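Iota-carrageenase (Alteromonas, PDB 3LMW) hydrolyses internal beta-1,4-linkages of iota-carrageenan, a sulfated galactan of red algal cell walls, with inversion of anomeric configuration. Local coordinates at residues I151-T156 against I183-A188; T351-D356 against D421-N426. One frame throughout, in Å; residues are numbered along the deposited sequence.

Contact 1 of 2, residues I151-T156 against I183-A188; sequences IDDNKT and IKQNNA. With NI (nickel (II) ion), chain E.
I151 lies in parallel register with Q185. Its backbone N donates to K184 O (2.7 Å) and its O accepts from N186 N (2.7 Å), so the two bonds grip it between the residues flanking its partner. Its side chain shares a sheet face with that of Q185, where CD1 meets I183 CG2 at 4.0 Å. With CG anti to the backbone N and an extended chain, Q185 brings NE2 within 2.8 Å of D153 OD2, while OE1 takes a hydrogen bond from S160. Beyond the last bridge, D152 with N186, D153 N still donates to N186 O and K155 N to N187 O (2.9 Å). D153 OD1 accepts from N154 N and, in an Asx motif, from T156 N. The strands are neighbouring rungs of a right-handed parallel beta-helix, and the two segments leave their rungs side by side. N187 enters this turn with positive phi, and its OD1 takes K155 NZ in the carbonyl plane, on a lone pair (2.6 Å). The lysine reaches it through a bend at its last torsion (chi4 78°). NZ is also hydrogen-bonded to W463 O, and the lysine makes a cation-pi contact with W463. On the sheet face opposite I151, D152 binds nickel through OD2 (2.1 Å), an oxygen that also bonds K126. H470 and H472, evidently of a C-terminal histidine tag, share the metal.

Contact 2 of 2, residues T351-D356 against D421-N426; sequences TVKVFD and DVKTFN
N426 and D356 are joined by a side-chain hydrogen bond from N426 ND2 to D356 OD1 (2.7 Å). The carboxylate oxygen is met on its anti side, somewhat out of the carboxylate plane, and the donor's own amide plane nearly contains it, although carboxylate and amide planes stand 82° apart. Behind this pair runs the backbone ladder of two parallel strands. K423 N donates to V352 O, V354 N to K423 O (2.9 Å), F425 N to V354 O (2.9 Å) and D356 N to F425 O, so V354 is held by both its N and its O on the flank facing 421-426. The ladder puts equivalent residues level with one another, and F355 and F425 form an offset stack of like side chains on successive rungs, as is often seen in parallel beta-helices. Their centroids are 4.7 Å apart and the planes 13° from parallel; F355 CE2 lies over the rim of the F425 ring, 3.8 Å from F425 CD1. Matching first torsions (chi1 near -60° in both) lean the rings the same way. K353 crosses the edge of the F425 ring obliquely, its CG, near the ring plane, 3.8 Å from F425 CE1. The opposite face carries V352, V354, V422 and T424: V422 CG1 touches both V352 CG1 (4.0 Å) and V354 CG2, and the T424 methyl group packs against V354 CB. Strand 352-360 is flanked by strand 422-430 on one side and by strand 262-270 on the other. V354 reaches V264, V267 and V276, and V422 reaches S278, so the valine face looks toward strand 276-278 across the interior of the helix, whereas the N-terminal residues V2 and P4 lie against F355, and V2 also against F425.

How the contacts relate
Contacts 1 and 2 both join successive strands of the parallel beta-helix, with centres 28 Å apart and nearest atoms about 16 Å apart. They come in series along the chain: contact 1 pairs strand 144-152 with 178-186, and the run of parallel pairings continues through 203-211, 232-244 and 262-270 to strands 352-360 and 422-430 of contact 2. The spacing differs. Only 26 residues separate the segments of contact 1, a compact turn, against 64 in contact 2, an intervening stretch that includes strand 408-410 of the five-stranded parallel sheet. The same rung-on-rung pairing builds the elongated scaffold in the first half of the sequence and again in its last third.

Contact 1 of 2, residues I151-T156 against I183-A188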
loop_
_atom_site.group_PDB
_atom_site.type_symbol
_atom_site.label_atom_id
_atom_site.label_comp_id
_atom_site.label_asym_id
_atom_site.label_seq_id
_atom_site.Cartn_x
_atom_site.Cartn_y
_atom_site.Cartn_z
ATOM N N ILE A 151 -5.297 -13.290 0.931
ATOM C CA ILE A 151 -5.485 -12.843 -0.458
ATOM C C ILE A 151 -4.479 -13.555 -1.353
ATOM O O ILE A 151 -3.238 -13.392 -1.222
ATOM C CB ILE A 151 -5.336 -11.313 -0.613
ATOM C CG1 ILE A 151 -6.403 -10.587 0.234
ATOM C CG2 ILE A 151 -5.401 -10.900 -2.109
ATOM C CD1 ILE A 151 -6.026 -9.097 0.566
ATOM N N ASP A 152 -5.018 -14.366 -2.252
ATOM C CA ASP A 152 -4.218 -15.015 -3.264
ATOM C C ASP A 152 -4.179 -14.110 -4.483
ATOM O O ASP A 152 -5.119 -14.078 -5.279
ATOM C CB ASP A 152 -4.843 -16.339 -3.603
ATOM C CG ASP A 152 -4.123 -17.476 -2.985
ATOM O OD1 ASP A 152 -3.241 -17.221 -2.107
ATOM O OD2 ASP A 152 -4.441 -18.619 -3.375
ATOM N N ASP A 153 -3.122 -13.314 -4.584
ATOM C CA ASP A 153 -3.034 -12.320 -5.621
ATOM C C ASP A 153 -2.386 -12.927 -6.880
ATOM O O ASP A 153 -1.879 -14.035 -6.866
ATOM C CB ASP A 153 -2.202 -11.148 -5.096
ATOM C CG ASP A 153 -2.390 -9.844 -5.912
ATOM O OD1 ASP A 153 -2.850 -9.865 -7.081
ATOM O OD2 ASP A 153 -2.066 -8.770 -5.358
ATOM N N ASN A 154 -2.399 -12.162 -7.960
ATOM C CA ASN A 154 -1.730 -12.502 -9.203
ATOM C C ASN A 154 -0.988 -11.270 -9.719
ATOM O O ASN A 154 -1.075 -10.902 -10.885
ATOM C CB ASN A 154 -2.757 -12.964 -10.220
ATOM C CG ASN A 154 -2.119 -13.583 -11.444
ATOM O OD1 ASN A 154 -0.958 -14.007 -11.414
ATOM N ND2 ASN A 154 -2.869 -13.611 -12.540
ATOM N N LYS A 155 -0.275 -10.604 -8.817
ATOM C CA LYS A 155 0.471 -9.388 -9.168
ATOM C C LYS A 155 -0.435 -8.383 -9.885
ATOM O O LYS A 155 -0.057 -7.817 -10.918
ATOM C CB LYS A 155 1.690 -9.729 -10.047
ATOM C CG LYS A 155 2.756 -10.578 -9.361
ATOM C CD LYS A 155 3.963 -10.671 -10.221
ATOM C CE LYS A 155 5.103 -11.303 -9.497
ATOM N NZ LYS A 155 4.907 -12.775 -9.448
ATOM N N THR A 156 -1.618 -8.161 -9.324
ATOM C CA THR A 156 -2.483 -7.121 -9.821
ATOM C C THR A 156 -1.982 -5.753 -9.444
ATOM O O THR A 156 -1.060 -5.597 -8.598
ATOM C CB THR A 156 -3.919 -7.275 -9.312
ATOM O OG1 THR A 156 -3.954 -7.144 -7.885
ATOM C CG2 THR A 156 -4.491 -8.614 -9.753
ATOM N N ILE A 183 -4.197 -10.514 8.084
ATOM C CA ILE A 183 -4.306 -10.710 6.657
ATOM C C ILE A 183 -2.933 -11.075 6.110
ATOM O O ILE A 183 -1.915 -10.460 6.468
ATOM C CB ILE A 183 -4.882 -9.480 5.931
ATOM C CG1 ILE A 183 -6.208 -9.053 6.580
ATOM C CG2 ILE A 183 -5.067 -9.786 4.402
ATOM C CD1 ILE A 183 -6.476 -7.563 6.501
ATOM N N LYS A 184 -2.928 -12.113 5.282
ATOM C CA LYS A 184 -1.776 -12.547 4.503
ATOM C C LYS A 184 -2.142 -12.300 3.064
ATOM O O LYS A 184 -3.273 -12.610 2.645
ATOM C CB LYS A 184 -1.556 -14.041 4.646
ATOM C CG LYS A 184 -0.518 -14.600 3.706
ATOM C CD LYS A 184 0.864 -14.156 4.115
ATOM C CE LYS A 184 1.923 -14.460 3.050
ATOM N NZ LYS A 184 2.530 -15.842 2.964
ATOM N N GLN A 185 -1.171 -11.760 2.325
ATOM C CA GLN A 185 -1.260 -11.625 0.882
ATOM C C GLN A 185 -0.167 -12.446 0.231
ATOM O O GLN A 185 0.997 -12.347 0.631
ATOM C CB GLN A 185 -1.139 -10.161 0.447
ATOM C CG GLN A 185 -1.339 -9.960 -1.063
ATOM C CD GLN A 185 -1.760 -8.508 -1.434
ATOM O OE1 GLN A 185 -2.289 -7.748 -0.594
ATOM N NE2 GLN A 185 -1.508 -8.123 -2.678
ATOM N N ASN A 186 -0.539 -13.221 -0.790
ATOM C CA ASN A 186 0.428 -13.942 -1.626
ATOM C C ASN A 186 0.553 -13.342 -3.015
ATOM O O ASN A 186 -0.423 -12.864 -3.554
ATOM C CB ASN A 186 0.010 -15.401 -1.792
ATOM C CG ASN A 186 0.121 -16.189 -0.518
ATOM O OD1 ASN A 186 -0.862 -16.816 -0.088
ATOM N ND2 ASN A 186 1.320 -16.177 0.101
ATOM N N ASN A 187 1.743 -13.435 -3.596
ATOM C CA ASN A 187 2.058 -13.054 -4.975
ATOM C C ASN A 187 1.654 -11.626 -5.345
ATOM O O ASN A 187 0.928 -11.424 -6.329
ATOM C CB ASN A 187 1.531 -14.079 -6.002
ATOM C CG ASN A 187 2.363 -14.080 -7.337
ATOM O OD1 ASN A 187 3.435 -13.464 -7.429
ATOM N ND2 ASN A 187 1.868 -14.785 -8.353
ATOM N N ALA A 188 2.113 -10.643 -4.552
ATOM C CA ALA A 188 1.854 -9.231 -4.851
ATOM C C ALA A 188 2.902 -8.634 -5.783
ATOM O O ALA A 188 4.071 -9.030 -5.761
ATOM C CB ALA A 188 1.696 -8.386 -3.605
HETATM NI NI NI E . -3.417 -20.197 -2.465
HETATM O O HOH W 1 -4.141 -22.335 -3.386
#

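Contact 2 of 2, residues T351-D356 against D421-N426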
loop_
_atom_site.group_PDB
_atom_site.type_symbol
_atom_site.label_atom_id
_atom_site.label_comp_id
_atom_site.label_asym_id
_atom_site.label_seq_id
_atom_site.Cartn_x
_atom_site.Cartn_y
_atom_site.Cartn_z
ATOM N N THR A 351 6.445 12.495 14.693
ATOM C CA THR A 351 7.219 11.505 15.455
ATOM C C THR A 351 7.042 10.048 14.955
ATOM O O THR A 351 5.921 9.491 14.902
ATOM C CB THR A 351 6.916 11.561 16.960
ATOM O OG1 THR A 351 6.901 12.931 17.395
ATOM C CG2 THR A 351 7.987 10.815 17.724
ATOM N N VAL A 352 8.159 9.438 14.604
ATOM C CA VAL A 352 8.135 8.101 14.126
ATOM C C VAL A 352 9.103 7.256 14.940
ATOM O O VAL A 352 10.306 7.545 15.020
ATOM C CB VAL A 352 8.450 8.045 12.622
ATOM C CG1 VAL A 352 8.370 6.610 12.116
ATOM C CG2 VAL A 352 7.481 8.867 11.878
ATOM N N LYS A 353 8.541 6.206 15.539
ATOM C CA LYS A 353 9.288 5.196 16.320
ATOM C C LYS A 353 8.949 3.757 15.877
ATOM O O LYS A 353 7.758 3.362 15.870
ATOM C CB LYS A 353 9.013 5.361 17.836
ATOM C CG LYS A 353 9.721 6.543 18.500
ATOM C CD LYS A 353 9.708 6.362 20.026
ATOM C CE LYS A 353 10.153 7.594 20.835
ATOM N NZ LYS A 353 9.199 8.725 20.694
ATOM N N VAL A 354 10.000 3.007 15.500
ATOM C CA VAL A 354 9.915 1.582 15.107
ATOM C C VAL A 354 10.685 0.696 16.068
ATOM O O VAL A 354 11.918 0.812 16.168
ATOM C CB VAL A 354 10.507 1.309 13.688
ATOM C CG1 VAL A 354 10.138 -0.113 13.216
ATOM C CG2 VAL A 354 10.016 2.333 12.693
ATOM N N PHE A 355 9.978 -0.204 16.743
ATOM C CA PHE A 355 10.592 -1.045 17.754
ATOM C C PHE A 355 10.677 -2.516 17.344
ATOM O O PHE A 355 9.655 -3.120 17.018
ATOM C CB PHE A 355 9.751 -1.010 19.026
ATOM C CG PHE A 355 9.699 0.307 19.697
ATOM C CD1 PHE A 355 8.793 1.266 19.294
ATOM C CD2 PHE A 355 10.527 0.581 20.785
ATOM C CE1 PHE A 355 8.737 2.488 19.938
ATOM C CE2 PHE A 355 10.469 1.816 21.434
ATOM C CZ PHE A 355 9.569 2.762 21.015
ATOM N N ASP A 356 11.874 -3.097 17.455
ATOM C CA ASP A 356 12.141 -4.541 17.207
ATOM C C ASP A 356 12.055 -4.887 15.718
ATOM O O ASP A 356 11.000 -5.245 15.196
ATOM C CB ASP A 356 11.252 -5.490 18.047
ATOM C CG ASP A 356 11.290 -5.170 19.575
ATOM O OD1 ASP A 356 12.412 -4.961 20.124
ATOM O OD2 ASP A 356 10.187 -5.127 20.216
ATOM N N ASP A 421 12.458 12.182 10.887
ATOM C CA ASP A 421 13.303 11.269 11.619
ATOM C C ASP A 421 12.640 9.989 11.958
ATOM O O ASP A 421 11.852 9.925 12.903
ATOM C CB ASP A 421 13.807 11.886 12.919
ATOM C CG ASP A 421 15.009 11.145 13.470
ATOM O OD1 ASP A 421 15.947 10.870 12.678
ATOM O OD2 ASP A 421 15.010 10.841 14.685
ATOM N N VAL A 422 13.007 8.956 11.225
ATOM C CA VAL A 422 12.568 7.614 11.556
ATOM C C VAL A 422 13.501 6.980 12.627
ATOM O O VAL A 422 14.576 6.453 12.317
ATOM C CB VAL A 422 12.377 6.761 10.293
ATOM C CG1 VAL A 422 11.931 5.374 10.668
ATOM C CG2 VAL A 422 11.315 7.409 9.423
ATOM N N LYS A 423 13.080 7.082 13.883
ATOM C CA LYS A 423 13.782 6.474 14.998
ATOM C C LYS A 423 13.586 4.939 15.044
ATOM O O LYS A 423 12.454 4.461 15.182
ATOM C CB LYS A 423 13.295 7.123 16.312
ATOM C CG LYS A 423 13.818 8.556 16.576
ATOM C CD LYS A 423 12.904 9.337 17.540
ATOM C CE LYS A 423 13.334 10.804 17.726
ATOM N NZ LYS A 423 14.535 10.933 18.635
ATOM N N THR A 424 14.661 4.164 14.959
ATOM C CA THR A 424 14.488 2.710 15.056
ATOM C C THR A 424 15.222 2.132 16.246
ATOM O O THR A 424 16.311 2.603 16.549
ATOM C CB THR A 424 14.979 1.942 13.781
ATOM O OG1 THR A 424 16.402 2.105 13.622
ATOM C CG2 THR A 424 14.209 2.372 12.516
ATOM N N PHE A 425 14.662 1.101 16.887
ATOM C CA PHE A 425 15.255 0.490 18.094
ATOM C C PHE A 425 15.377 -1.013 18.040
ATOM O O PHE A 425 14.478 -1.692 17.556
ATOM C CB PHE A 425 14.385 0.800 19.301
ATOM C CG PHE A 425 14.073 2.244 19.456
ATOM C CD1 PHE A 425 13.017 2.817 18.753
ATOM C CD2 PHE A 425 14.850 3.052 20.292
ATOM C CE1 PHE A 425 12.733 4.184 18.885
ATOM C CE2 PHE A 425 14.570 4.426 20.415
ATOM C CZ PHE A 425 13.505 4.985 19.716
ATOM N N ASN A 426 16.472 -1.528 18.597
ATOM C CA ASN A 426 16.738 -2.976 18.669
ATOM C C ASN A 426 16.622 -3.709 17.283
ATOM O O ASN A 426 15.843 -4.676 17.091
ATOM C CB ASN A 426 15.889 -3.618 19.778
ATOM C CG ASN A 426 16.072 -5.124 19.856
ATOM O OD1 ASN A 426 17.168 -5.643 19.614
ATOM N ND2 ASN A 426 14.991 -5.839 20.163
#